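PDB 1VL5: BH2331 protein from Bacillus halodurans, which probably transfers methyl groups from S-adenosylmethionine to an as yet unidentified substrate. Local coordinates for residues A33-N38 against F104-C109; P117-F122 against L174-E179; V151-V156 against H165-K170; E157-Y162 against Q211-F216. One frame throughout, in Å; residues are numbered along the deposited sequence.

Interaction 1. Residues A33-N38 against F104-C109; sequences AALKGN and FHIVTC
L35 and I106, with N38 and H105 beyond them, join the loop between helix 26-33 and strand 40-44 to the start of strand 104-110 in the Rossmann-like sheet. Strand 40-44 runs parallel to 104-110, so the loop before it passes over the beginning of its neighbour. The apolar half of the contact is a single methyl pair, L35 CD2 against I106 CD1 at 3.4 Å, a little tighter than ordinary van der Waals contact, with the two side chains crossing at about a right angle. I106 sets CG1 beside its own backbone N (chi1 -59°) and then extends to CD1, which sends that methyl up to the loop; L137 and F55 of the surrounding core touch I106 and L35 respectively. The polar half is looser. The backbone O of N38 comes to 3.8 Å from H105 CE1, approaching the imidazole obliquely, while N38 ND2 stands 4.1 Å from H105 NE2 with amide and ring planes 45° apart. Neither approach is a hydrogen bond. The imidazole finds its firm partner in the backbone N of E40, which donates to H105 ND1 and probably fixes the rotation of the ring. The chemistry thus implies a division of labour: the loop meets I106 through one methyl contact, while the histidine is held by strand 40-44 and merely borders N38.

Interaction 2. Residues P117-F122 against L174-E179; sequences PNPASF and LKMLEE
M176, present as selenomethionine introduced by labelling, is the side chain through which helix 170-180 touches A120 and P119 in the first turn of helix 119-129. From CB, with CG beside the backbone N (chi1 -74°), the chain runs through CG out towards helix 119-129. At SE the contact proper begins: selenium lies 3.7 Å from the backbone N of A120, 4.1 Å from P119 CG and 4.3 Å from A120 CB, and so rests in the notch between proline ring and alanine methyl. The chain then bends (chi3 -88°), turning CE to W168, where it packs 3.8 Å from CD2. P119 leans on W168 as well, so both side chains pack on one indole. The two helices therefore meet through dispersion forces around one large, polarisable atom.

Interaction 3. Residues V151-V156 against H165-K170; sequences VFYNYV and HRAWKK
N154 OD1 is gripped twice: the backbone N of A167 donates to it at 2.8 Å, nearly straight at 164°, and H164 NE2 donates too. N154 ND2 answers in kind, giving one hydrogen to A167 O at 2.9 Å and the other to D150 OD1. Both bonds to A167 lie on lone pairs in the carbonyl planes, so the asparagine pairs with the backbone of one residue, joining helix 147-160 to the loop before helix 170-180. R166 comes in across this amide: CG anti to the backbone N (chi1 177°) and a chain extended to NE carry its NH1 to 3.1 Å from N154 ND2. These are two donors, probably tolerated because D150 OD1 accepts from both, with a salt bridge to the arginine. R166 CD sits 3.5 Å above the centre of the W168 indole. A167 CB also meets the ring edge of Y153 at CE2, 3.7 Å away. A leucine in place of N154 would probably leave the N-H and carbonyl of A167, along with H164, without partners in this buried place. The chemistry implies an amide whose rotation is fixed, with two hydrogen bonds at each end, holding an irregular loop in one path.

Interaction 4. Residues E157-Y162 against Q211-F216; sequences EKERDY and QELSDF
E159 and L213 carry a helix-helix contact, partly apolar and partly water-bridged, between the last turn of helix 147-160 and helix 207-218, far out from the centre of the chain. L213 supplies the apolar part. With CG anti to the backbone N (chi1 177°) it points its branches across the interface, CD1 reaching E159 CB at 4.0 Å and CD2 reaching R160 CB at 4.2 Å. The arginine offers only the root of its side chain here; its guanidinium leads away to W199, which it meets by a cation-pi contact and a hydrogen bond to the carbonyl. Beside the leucine two acids approach, crossing at about a right angle, E159 OE1 and E212 OE1 being 4.0 Å apart, with carboxylate planes turned 64° from one another. One water donates to both, at 2.8 Å to E159 OE1 and 2.6 Å to E212 OE1. It probably eases the repulsion of the like charges, helped weakly by K209 at long range from E159. These helices lie beyond the core strands, one following strand 134-142 and the other between strands 183-195 and 236-250, consistent with a class I methyltransferase fold, whose Rossmann-like sheet carries variable helical additions.

The four contacts run from the core of the methyltransferase fold to its helical additions. Interaction 1 closes first along the chain, and its strand 104-110 is followed by helix 119-129 of interaction 2; the two, about 20 Å apart between centres, touch where C109 packs on F122. Interaction 3 falls within the chain span of interaction 2, with W168 lying against both P119 and M176. Interactions 3 and 4 share helix 147-160 and stand about 13 Å apart between centres, with F216 packed against F152 and Y155. Interactions 1 and 4, about 37 Å apart between centres, lie on opposite sides of the chain's centre, yet 1 touches 2, 2 touches 3 and 3 touches 4, a continuous chain of packing from the mixed sheet to the outer helices.

Interaction 1. Residues A33-N38 against F104-C109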
loop_
_atom_site.group_PDB
_atom_site.type_symbol
_atom_site.label_atom_id
_atom_site.label_comp_id
_atom_site.label_asym_id
_atom_site.label_seq_id
_atom_site.Cartn_x
_atom_site.Cartn_y
_atom_site.Cartn_z
ATOM N N ALA A 33 14.392 5.279 -1.090
ATOM C CA ALA A 33 14.845 4.371 -2.159
ATOM C C ALA A 33 16.337 4.472 -2.420
ATOM O O ALA A 33 17.015 3.485 -2.671
ATOM C CB ALA A 33 14.048 4.640 -3.454
ATOM N N ALA A 34 16.849 5.696 -2.380
ATOM C CA ALA A 34 18.267 5.940 -2.516
ATOM C C ALA A 34 18.729 5.487 -3.917
ATOM O O ALA A 34 19.685 4.767 -4.072
ATOM C CB ALA A 34 19.053 5.253 -1.416
ATOM N N LEU A 35 18.030 5.965 -4.935
ATOM C CA LEU A 35 18.212 5.473 -6.304
ATOM C C LEU A 35 19.553 5.797 -6.848
ATOM O O LEU A 35 20.095 6.872 -6.569
ATOM C CB LEU A 35 17.173 6.079 -7.217
ATOM C CG LEU A 35 15.725 5.806 -6.922
ATOM C CD1 LEU A 35 14.929 6.633 -7.932
ATOM C CD2 LEU A 35 15.431 4.313 -7.026
ATOM N N LYS A 36 20.057 4.903 -7.687
ATOM C CA LYS A 36 21.364 5.054 -8.344
ATOM C C LYS A 36 21.293 5.376 -9.851
ATOM O O LYS A 36 22.300 5.768 -10.411
ATOM C CB LYS A 36 22.195 3.791 -8.174
ATOM C CG LYS A 36 22.417 3.343 -6.730
ATOM N N GLY A 37 20.147 5.184 -10.501
ATOM C CA GLY A 37 19.986 5.553 -11.876
ATOM C C GLY A 37 20.045 4.354 -12.814
ATOM O O GLY A 37 19.642 4.452 -13.943
ATOM N N ASN A 38 20.475 3.195 -12.335
ATOM C CA ASN A 38 20.608 2.037 -13.221
ATOM C C ASN A 38 19.478 1.020 -13.062
ATOM O O ASN A 38 19.522 -0.050 -13.627
ATOM C CB ASN A 38 21.914 1.305 -12.916
ATOM C CG ASN A 38 21.931 0.718 -11.519
ATOM O OD1 ASN A 38 21.338 1.260 -10.595
ATOM N ND2 ASN A 38 22.614 -0.396 -11.359
ATOM N N PHE A 104 14.858 -7.898 -11.097
ATOM C CA PHE A 104 14.703 -6.502 -10.705
ATOM C C PHE A 104 15.684 -6.024 -9.663
ATOM O O PHE A 104 16.008 -6.749 -8.734
ATOM C CB PHE A 104 13.231 -6.289 -10.236
ATOM C CG PHE A 104 12.229 -6.567 -11.323
ATOM C CD1 PHE A 104 12.068 -5.653 -12.372
ATOM C CD2 PHE A 104 11.569 -7.783 -11.409
ATOM C CE1 PHE A 104 11.189 -5.914 -13.398
ATOM C CE2 PHE A 104 10.678 -8.060 -12.467
ATOM C CZ PHE A 104 10.510 -7.093 -13.472
ATOM N N HIS A 105 16.127 -4.753 -9.758
ATOM C CA HIS A 105 16.833 -4.136 -8.635
ATOM C C HIS A 105 15.895 -3.705 -7.513
ATOM O O HIS A 105 16.268 -3.737 -6.333
ATOM C CB HIS A 105 17.642 -2.953 -9.110
ATOM C CG HIS A 105 18.592 -3.297 -10.216
ATOM N ND1 HIS A 105 18.212 -3.303 -11.540
ATOM C CD2 HIS A 105 19.898 -3.647 -10.194
ATOM C CE1 HIS A 105 19.260 -3.602 -12.290
ATOM N NE2 HIS A 105 20.295 -3.824 -11.499
ATOM N N ILE A 106 14.669 -3.296 -7.891
ATOM C CA ILE A 106 13.687 -2.774 -6.952
ATOM C C ILE A 106 12.322 -3.363 -7.224
ATOM O O ILE A 106 11.925 -3.480 -8.345
ATOM C CB ILE A 106 13.613 -1.200 -7.006
ATOM C CG1 ILE A 106 14.966 -0.579 -6.675
ATOM C CG2 ILE A 106 12.536 -0.699 -6.029
ATOM C CD1 ILE A 106 15.029 0.931 -6.842
ATOM N N VAL A 107 11.613 -3.760 -6.171
ATOM C CA VAL A 107 10.193 -4.024 -6.278
ATOM C C VAL A 107 9.526 -2.998 -5.400
ATOM O O VAL A 107 9.889 -2.861 -4.231
ATOM C CB VAL A 107 9.810 -5.458 -5.831
ATOM C CG1 VAL A 107 8.311 -5.655 -5.888
ATOM C CG2 VAL A 107 10.456 -6.481 -6.695
ATOM N N THR A 108 8.560 -2.284 -5.956
ATOM C CA THR A 108 7.724 -1.380 -5.190
ATOM C C THR A 108 6.282 -1.844 -5.119
ATOM O O THR A 108 5.755 -2.477 -6.052
ATOM C CB THR A 108 7.719 0.078 -5.758
ATOM O OG1 THR A 108 7.514 0.111 -7.192
ATOM C CG2 THR A 108 8.962 0.753 -5.444
ATOM N N CYS A 109 5.625 -1.512 -4.018
ATOM C CA CYS A 109 4.221 -1.834 -3.837
ATOM C C CYS A 109 3.610 -0.874 -2.806
ATOM O O CYS A 109 3.981 -0.908 -1.645
ATOM C CB CYS A 109 4.051 -3.262 -3.327
ATOM S SG CYS A 109 2.346 -3.786 -3.351
#

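Interaction 2. Residues P117-F122 against L174-E179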
loop_
_atom_site.group_PDB
_atom_site.type_symbol
_atom_site.label_atom_id
_atom_site.label_comp_id
_atom_site.label_asym_id
_atom_site.label_seq_id
_atom_site.Cartn_x
_atom_site.Cartn_y
_atom_site.Cartn_z
ATOM N N PRO A 117 -5.197 -11.278 -1.324
ATOM C CA PRO A 117 -5.728 -12.318 -0.473
ATOM C C PRO A 117 -4.646 -13.184 0.204
ATOM O O PRO A 117 -4.876 -13.745 1.269
ATOM C CB PRO A 117 -6.626 -13.132 -1.436
ATOM C CG PRO A 117 -6.116 -12.886 -2.756
ATOM C CD PRO A 117 -5.457 -11.554 -2.749
ATOM N N ASN A 118 -3.473 -13.288 -0.393
ATOM C CA ASN A 118 -2.382 -14.076 0.168
ATOM C C ASN A 118 -1.066 -13.333 0.122
ATOM O O ASN A 118 -0.181 -13.677 -0.654
ATOM C CB ASN A 118 -2.237 -15.365 -0.619
ATOM C CG ASN A 118 -3.506 -16.174 -0.639
ATOM O OD1 ASN A 118 -3.872 -16.783 0.373
ATOM N ND2 ASN A 118 -4.160 -16.228 -1.805
ATOM N N PRO A 119 -0.922 -12.300 0.957
ATOM C CA PRO A 119 0.217 -11.440 0.782
ATOM C C PRO A 119 1.573 -12.071 1.080
ATOM O O PRO A 119 2.567 -11.657 0.508
ATOM C CB PRO A 119 -0.085 -10.283 1.739
ATOM C CG PRO A 119 -0.855 -10.866 2.794
ATOM C CD PRO A 119 -1.765 -11.849 2.068
ATOM N N ALA A 120 1.642 -13.094 1.928
ATOM C CA ALA A 120 2.890 -13.879 2.027
ATOM C C ALA A 120 3.423 -14.375 0.646
ATOM O O ALA A 120 4.627 -14.476 0.453
ATOM C CB ALA A 120 2.711 -15.038 2.981
ATOM N N SER A 121 2.542 -14.766 -0.280
ATOM C CA SER A 121 3.006 -15.200 -1.597
ATOM C C SER A 121 3.529 -14.086 -2.414
ATOM O O SER A 121 4.428 -14.299 -3.239
ATOM C CB SER A 121 1.913 -15.925 -2.400
ATOM O OG SER A 121 1.326 -16.927 -1.613
ATOM N N PHE A 122 2.950 -12.892 -2.258
ATOM C CA PHE A 122 3.501 -11.732 -2.915
ATOM C C PHE A 122 4.923 -11.468 -2.363
ATOM O O PHE A 122 5.850 -11.222 -3.116
ATOM C CB PHE A 122 2.588 -10.497 -2.768
ATOM C CG PHE A 122 3.330 -9.219 -2.640
ATOM C CD1 PHE A 122 3.907 -8.630 -3.748
ATOM C CD2 PHE A 122 3.432 -8.579 -1.413
ATOM C CE1 PHE A 122 4.580 -7.473 -3.629
ATOM C CE2 PHE A 122 4.135 -7.380 -1.300
ATOM C CZ PHE A 122 4.703 -6.852 -2.404
ATOM N N LEU A 174 6.861 -7.766 9.713
ATOM C CA LEU A 174 8.177 -8.202 10.112
ATOM C C LEU A 174 8.357 -9.703 9.991
ATOM O O LEU A 174 9.407 -10.174 9.510
ATOM C CB LEU A 174 8.480 -7.830 11.563
ATOM C CG LEU A 174 8.553 -6.366 11.999
ATOM C CD1 LEU A 174 8.832 -6.329 13.502
ATOM C CD2 LEU A 174 9.580 -5.607 11.235
ATOM N N LYS A 175 7.369 -10.453 10.470
ATOM C CA LYS A 175 7.382 -11.924 10.324
ATOM C C LYS A 175 7.333 -12.376 8.844
ATOM O O LYS A 175 8.121 -13.233 8.418
ATOM C CB LYS A 175 6.244 -12.531 11.123
ATOM C CG LYS A 175 6.478 -12.429 12.627
ATOM C CD LYS A 175 5.337 -12.845 13.551
ATOM C CE LYS A 175 5.770 -12.760 15.077
ATOM N NZ LYS A 175 7.207 -13.304 15.551
HETATM N N MSE A 176 6.421 -11.822 8.047
HETATM C CA MSE A 176 6.403 -12.141 6.616
HETATM C C MSE A 176 7.706 -11.849 5.905
HETATM O O MSE A 176 8.146 -12.632 5.066
HETATM C CB MSE A 176 5.230 -11.437 5.896
HETATM C CG MSE A 176 3.892 -12.109 6.231
HETATM SE SE MSE A 176 2.391 -11.388 5.163
HETATM C CE MSE A 176 1.924 -9.904 6.386
ATOM N N LEU A 177 8.348 -10.728 6.217
ATOM C CA LEU A 177 9.599 -10.375 5.553
ATOM C C LEU A 177 10.682 -11.329 5.943
ATOM O O LEU A 177 11.383 -11.872 5.102
ATOM C CB LEU A 177 10.015 -8.952 5.886
ATOM C CG LEU A 177 9.166 -7.823 5.280
ATOM C CD1 LEU A 177 9.549 -6.536 5.972
ATOM C CD2 LEU A 177 9.358 -7.678 3.747
ATOM N N GLU A 178 10.829 -11.593 7.233
ATOM C CA GLU A 178 11.890 -12.509 7.644
ATOM C C GLU A 178 11.651 -13.901 7.058
ATOM O O GLU A 178 12.588 -14.554 6.583
ATOM C CB GLU A 178 11.997 -12.580 9.150
ATOM C CG GLU A 178 13.215 -13.387 9.668
ATOM C CD GLU A 178 13.247 -13.478 11.170
ATOM O OE1 GLU A 178 13.364 -12.411 11.825
ATOM O OE2 GLU A 178 13.201 -14.622 11.684
ATOM N N GLU A 179 10.425 -14.374 7.137
ATOM C CA GLU A 179 10.097 -15.725 6.658
ATOM C C GLU A 179 10.474 -15.906 5.211
ATOM O O GLU A 179 10.874 -16.996 4.824
ATOM C CB GLU A 179 8.642 -16.084 6.860
ATOM C CG GLU A 179 8.370 -16.394 8.364
ATOM C CD GLU A 179 6.898 -16.508 8.750
ATOM O OE1 GLU A 179 6.088 -16.771 7.845
ATOM O OE2 GLU A 179 6.552 -16.302 9.953
#

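Interaction 3. Residues V151-V156 against H165-K170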
loop_
_atom_site.group_PDB
_atom_site.type_symbol
_atom_site.label_atom_id
_atom_site.label_comp_id
_atom_site.label_asym_id
_atom_site.label_seq_id
_atom_site.Cartn_x
_atom_site.Cartn_y
_atom_site.Cartn_z
ATOM N N VAL A 151 -8.747 -5.387 14.929
ATOM C CA VAL A 151 -9.966 -5.924 14.392
ATOM C C VAL A 151 -10.963 -4.794 14.018
ATOM O O VAL A 151 -11.622 -4.833 12.946
ATOM C CB VAL A 151 -10.548 -6.974 15.344
ATOM C CG1 VAL A 151 -11.887 -7.534 14.843
ATOM C CG2 VAL A 151 -9.563 -8.168 15.469
ATOM N N PHE A 152 -11.027 -3.779 14.859
ATOM C CA PHE A 152 -11.943 -2.681 14.683
ATOM C C PHE A 152 -11.569 -1.847 13.478
ATOM O O PHE A 152 -12.434 -1.506 12.669
ATOM C CB PHE A 152 -11.936 -1.825 15.975
ATOM C CG PHE A 152 -12.709 -0.545 15.863
ATOM C CD1 PHE A 152 -14.089 -0.522 15.986
ATOM C CD2 PHE A 152 -12.068 0.634 15.629
ATOM C CE1 PHE A 152 -14.770 0.655 15.874
ATOM C CE2 PHE A 152 -12.761 1.781 15.501
ATOM C CZ PHE A 152 -14.106 1.801 15.631
ATOM N N TYR A 153 -10.274 -1.518 13.377
ATOM C CA TYR A 153 -9.730 -0.710 12.293
ATOM C C TYR A 153 -10.028 -1.430 10.995
ATOM O O TYR A 153 -10.550 -0.851 10.070
ATOM C CB TYR A 153 -8.202 -0.483 12.455
ATOM C CG TYR A 153 -7.605 0.171 11.249
ATOM C CD1 TYR A 153 -7.901 1.488 10.947
ATOM C CD2 TYR A 153 -6.778 -0.543 10.356
ATOM C CE1 TYR A 153 -7.381 2.109 9.780
ATOM C CE2 TYR A 153 -6.277 0.086 9.155
ATOM C CZ TYR A 153 -6.587 1.391 8.894
ATOM O OH TYR A 153 -6.109 2.028 7.737
ATOM N N ASN A 154 -9.730 -2.721 10.946
ATOM C CA ASN A 154 -9.936 -3.476 9.748
ATOM C C ASN A 154 -11.445 -3.637 9.401
ATOM O O ASN A 154 -11.819 -3.584 8.221
ATOM C CB ASN A 154 -9.248 -4.835 9.857
ATOM C CG ASN A 154 -7.826 -4.786 9.381
ATOM O OD1 ASN A 154 -7.589 -4.503 8.210
ATOM N ND2 ASN A 154 -6.864 -4.982 10.292
ATOM N N TYR A 155 -12.289 -3.849 10.410
ATOM C CA TYR A 155 -13.751 -3.947 10.161
ATOM C C TYR A 155 -14.268 -2.657 9.494
ATOM O O TYR A 155 -14.986 -2.663 8.483
ATOM C CB TYR A 155 -14.518 -4.216 11.466
ATOM C CG TYR A 155 -16.022 -4.151 11.286
ATOM C CD1 TYR A 155 -16.752 -5.276 10.957
ATOM C CD2 TYR A 155 -16.700 -2.940 11.421
ATOM C CE1 TYR A 155 -18.152 -5.191 10.761
ATOM C CE2 TYR A 155 -18.079 -2.842 11.228
ATOM C CZ TYR A 155 -18.814 -3.955 10.894
ATOM O OH TYR A 155 -20.219 -3.797 10.726
ATOM N N VAL A 156 -13.834 -1.536 10.028
ATOM C CA VAL A 156 -14.174 -0.228 9.477
ATOM C C VAL A 156 -13.682 -0.010 8.040
ATOM O O VAL A 156 -14.413 0.523 7.173
ATOM C CB VAL A 156 -13.644 0.869 10.437
ATOM C CG1 VAL A 156 -13.786 2.218 9.836
ATOM C CG2 VAL A 156 -14.416 0.782 11.823
ATOM N N HIS A 165 -8.985 -6.491 2.036
ATOM C CA HIS A 165 -8.760 -7.732 2.762
ATOM C C HIS A 165 -8.266 -7.491 4.187
ATOM O O HIS A 165 -8.974 -7.747 5.179
ATOM C CB HIS A 165 -7.811 -8.648 2.001
ATOM C CG HIS A 165 -7.519 -9.928 2.733
ATOM N ND1 HIS A 165 -8.498 -10.639 3.390
ATOM C CD2 HIS A 165 -6.368 -10.614 2.927
ATOM C CE1 HIS A 165 -7.961 -11.698 3.965
ATOM N NE2 HIS A 165 -6.672 -11.717 3.689
ATOM N N ARG A 166 -7.040 -6.995 4.314
ATOM C CA ARG A 166 -6.472 -6.801 5.647
ATOM C C ARG A 166 -5.312 -5.855 5.632
ATOM O O ARG A 166 -4.439 -5.942 4.775
ATOM C CB ARG A 166 -6.034 -8.129 6.269
ATOM C CG ARG A 166 -5.389 -7.972 7.606
ATOM C CD ARG A 166 -5.223 -9.297 8.374
ATOM N NE ARG A 166 -4.335 -9.120 9.530
ATOM C CZ ARG A 166 -4.661 -8.445 10.640
ATOM N NH1 ARG A 166 -5.834 -7.873 10.750
ATOM N NH2 ARG A 166 -3.789 -8.305 11.630
ATOM N N ALA A 167 -5.370 -4.902 6.546
ATOM C CA ALA A 167 -4.233 -4.092 6.952
ATOM C C ALA A 167 -3.573 -4.829 8.104
ATOM O O ALA A 167 -4.170 -4.999 9.152
ATOM C CB ALA A 167 -4.700 -2.701 7.385
ATOM N N TRP A 168 -2.346 -5.300 7.873
ATOM C CA TRP A 168 -1.668 -6.178 8.775
ATOM C C TRP A 168 -0.938 -5.355 9.830
ATOM O O TRP A 168 -0.662 -4.144 9.618
ATOM C CB TRP A 168 -0.711 -7.085 8.002
ATOM C CG TRP A 168 -1.402 -7.937 7.021
ATOM C CD1 TRP A 168 -1.834 -7.563 5.769
ATOM C CD2 TRP A 168 -1.786 -9.314 7.176
ATOM N NE1 TRP A 168 -2.458 -8.624 5.155
ATOM C CE2 TRP A 168 -2.455 -9.701 6.001
ATOM C CE3 TRP A 168 -1.605 -10.256 8.178
ATOM C CZ2 TRP A 168 -2.951 -10.992 5.813
ATOM C CZ3 TRP A 168 -2.132 -11.523 8.006
ATOM C CH2 TRP A 168 -2.763 -11.888 6.821
ATOM N N LYS A 169 -0.677 -5.988 10.976
ATOM C CA LYS A 169 0.149 -5.390 12.033
ATOM C C LYS A 169 1.559 -5.212 11.486
ATOM O O LYS A 169 2.008 -5.975 10.617
ATOM C CB LYS A 169 0.233 -6.237 13.307
ATOM C CG LYS A 169 -1.114 -6.663 13.945
ATOM C CD LYS A 169 -0.822 -7.585 15.134
ATOM C CE LYS A 169 -2.016 -8.141 15.968
ATOM N NZ LYS A 169 -3.069 -7.185 16.226
ATOM N N LYS A 170 2.242 -4.192 11.992
ATOM C CA LYS A 170 3.648 -4.053 11.767
ATOM C C LYS A 170 4.421 -5.332 12.107
ATOM O O LYS A 170 5.277 -5.735 11.360
ATOM C CB LYS A 170 4.171 -2.834 12.536
ATOM C CG LYS A 170 3.665 -1.508 11.990
ATOM C CD LYS A 170 4.302 -0.276 12.676
ATOM C CE LYS A 170 4.014 -0.132 14.144
ATOM N NZ LYS A 170 2.575 0.293 14.366
#

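Interaction 4. Residues E157-Y162 against Q211-F216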
loop_
_atom_site.group_PDB
_atom_site.type_symbol
_atom_site.label_atom_id
_atom_site.label_comp_id
_atom_site.label_asym_id
_atom_site.label_seq_id
_atom_site.Cartn_x
_atom_site.Cartn_y
_atom_site.Cartn_z
ATOM N N GLU A 157 -12.441 -0.409 7.771
ATOM C CA GLU A 157 -11.885 -0.320 6.424
ATOM C C GLU A 157 -12.705 -1.112 5.398
ATOM O O GLU A 157 -12.935 -0.656 4.245
ATOM C CB GLU A 157 -10.466 -0.875 6.436
ATOM C CG GLU A 157 -9.479 -0.007 7.103
ATOM C CD GLU A 157 -9.339 1.316 6.398
ATOM O OE1 GLU A 157 -9.100 1.349 5.177
ATOM O OE2 GLU A 157 -9.478 2.333 7.088
ATOM N N LYS A 158 -13.123 -2.300 5.817
ATOM C CA LYS A 158 -13.894 -3.163 4.944
ATOM C C LYS A 158 -15.346 -2.733 4.710
ATOM O O LYS A 158 -15.894 -2.949 3.636
ATOM C CB LYS A 158 -13.854 -4.595 5.377
ATOM C CG LYS A 158 -14.104 -5.554 4.187
ATOM C CD LYS A 158 -13.651 -6.964 4.579
ATOM C CE LYS A 158 -14.157 -8.025 3.618
ATOM N NZ LYS A 158 -14.600 -7.435 2.328
ATOM N N GLU A 159 -15.967 -2.140 5.710
ATOM C CA GLU A 159 -17.286 -1.545 5.485
ATOM C C GLU A 159 -17.233 -0.479 4.435
ATOM O O GLU A 159 -18.111 -0.366 3.638
ATOM C CB GLU A 159 -17.832 -0.965 6.771
ATOM C CG GLU A 159 -18.275 -2.006 7.726
ATOM C CD GLU A 159 -19.318 -2.957 7.168
ATOM O OE1 GLU A 159 -20.438 -2.548 6.797
ATOM O OE2 GLU A 159 -18.981 -4.144 7.113
ATOM N N ARG A 160 -16.176 0.296 4.440
ATOM C CA ARG A 160 -15.996 1.368 3.499
ATOM C C ARG A 160 -15.529 0.909 2.090
ATOM O O ARG A 160 -15.919 1.511 1.085
ATOM C CB ARG A 160 -15.049 2.361 4.140
ATOM C CG ARG A 160 -14.718 3.563 3.262
ATOM C CD ARG A 160 -13.339 3.429 2.811
ATOM N NE ARG A 160 -12.953 4.488 1.928
ATOM C CZ ARG A 160 -11.776 4.509 1.350
ATOM N NH1 ARG A 160 -10.891 3.520 1.564
ATOM N NH2 ARG A 160 -11.474 5.505 0.563
ATOM N N ASP A 161 -14.727 -0.165 2.034
ATOM C CA ASP A 161 -14.198 -0.730 0.794
ATOM C C ASP A 161 -14.314 -2.238 0.843
ATOM O O ASP A 161 -13.488 -2.915 1.421
ATOM C CB ASP A 161 -12.752 -0.304 0.592
ATOM C CG ASP A 161 -12.130 -0.867 -0.697
ATOM O OD1 ASP A 161 -12.818 -1.509 -1.483
ATOM O OD2 ASP A 161 -10.919 -0.680 -0.874
ATOM N N TYR A 162 -15.375 -2.754 0.234
ATOM C CA TYR A 162 -15.687 -4.177 0.220
ATOM C C TYR A 162 -14.527 -5.012 -0.284
ATOM O O TYR A 162 -14.392 -6.162 0.101
ATOM N N GLN A 211 -24.169 6.475 7.088
ATOM C CA GLN A 211 -24.831 6.697 8.367
ATOM C C GLN A 211 -24.623 5.484 9.287
ATOM O O GLN A 211 -24.436 5.600 10.508
ATOM C CB GLN A 211 -26.342 6.875 8.150
ATOM C CG GLN A 211 -27.104 7.224 9.427
ATOM C CD GLN A 211 -26.672 8.590 9.922
ATOM O OE1 GLN A 211 -26.852 9.590 9.220
ATOM N NE2 GLN A 211 -26.100 8.648 11.117
ATOM N N GLU A 212 -24.706 4.302 8.687
ATOM C CA GLU A 212 -24.605 3.068 9.448
ATOM C C GLU A 212 -23.187 2.977 10.031
ATOM O O GLU A 212 -22.996 2.678 11.194
ATOM C CB GLU A 212 -24.868 1.873 8.530
ATOM C CG GLU A 212 -24.747 0.562 9.269
ATOM C CD GLU A 212 -24.767 -0.625 8.336
ATOM O OE1 GLU A 212 -23.892 -0.675 7.452
ATOM O OE2 GLU A 212 -25.655 -1.486 8.479
ATOM N N LEU A 213 -22.203 3.264 9.204
ATOM C CA LEU A 213 -20.813 3.126 9.631
ATOM C C LEU A 213 -20.468 4.175 10.714
ATOM O O LEU A 213 -19.820 3.872 11.705
ATOM C CB LEU A 213 -19.895 3.254 8.424
ATOM C CG LEU A 213 -18.382 3.211 8.676
ATOM C CD1 LEU A 213 -17.981 1.999 9.520
ATOM C CD2 LEU A 213 -17.660 3.166 7.342
ATOM N N SER A 214 -20.920 5.405 10.524
ATOM C CA SER A 214 -20.726 6.454 11.536
ATOM C C SER A 214 -21.399 6.040 12.887
ATOM O O SER A 214 -20.800 6.120 13.945
ATOM C CB SER A 214 -21.278 7.762 10.996
ATOM O OG SER A 214 -21.313 8.770 11.982
ATOM N N ASP A 215 -22.637 5.591 12.803
ATOM C CA ASP A 215 -23.386 5.122 13.966
ATOM C C ASP A 215 -22.626 4.014 14.681
ATOM O O ASP A 215 -22.488 4.050 15.921
ATOM C CB ASP A 215 -24.792 4.620 13.557
ATOM C CG ASP A 215 -25.758 5.738 13.274
ATOM O OD1 ASP A 215 -25.458 6.888 13.669
ATOM O OD2 ASP A 215 -26.830 5.467 12.657
ATOM N N PHE A 216 -22.071 3.071 13.910
ATOM C CA PHE A 216 -21.282 1.985 14.499
ATOM C C PHE A 216 -20.000 2.480 15.235
ATOM O O PHE A 216 -19.632 2.022 16.338
ATOM C CB PHE A 216 -20.909 0.968 13.385
ATOM C CG PHE A 216 -19.858 -0.048 13.799
ATOM C CD1 PHE A 216 -20.222 -1.214 14.460
ATOM C CD2 PHE A 216 -18.506 0.178 13.550
ATOM C CE1 PHE A 216 -19.236 -2.146 14.878
ATOM C CE2 PHE A 216 -17.541 -0.736 13.944
ATOM C CZ PHE A 216 -17.919 -1.910 14.608
HETATM O O HOH W 1 -21.436 -0.222 8.079
#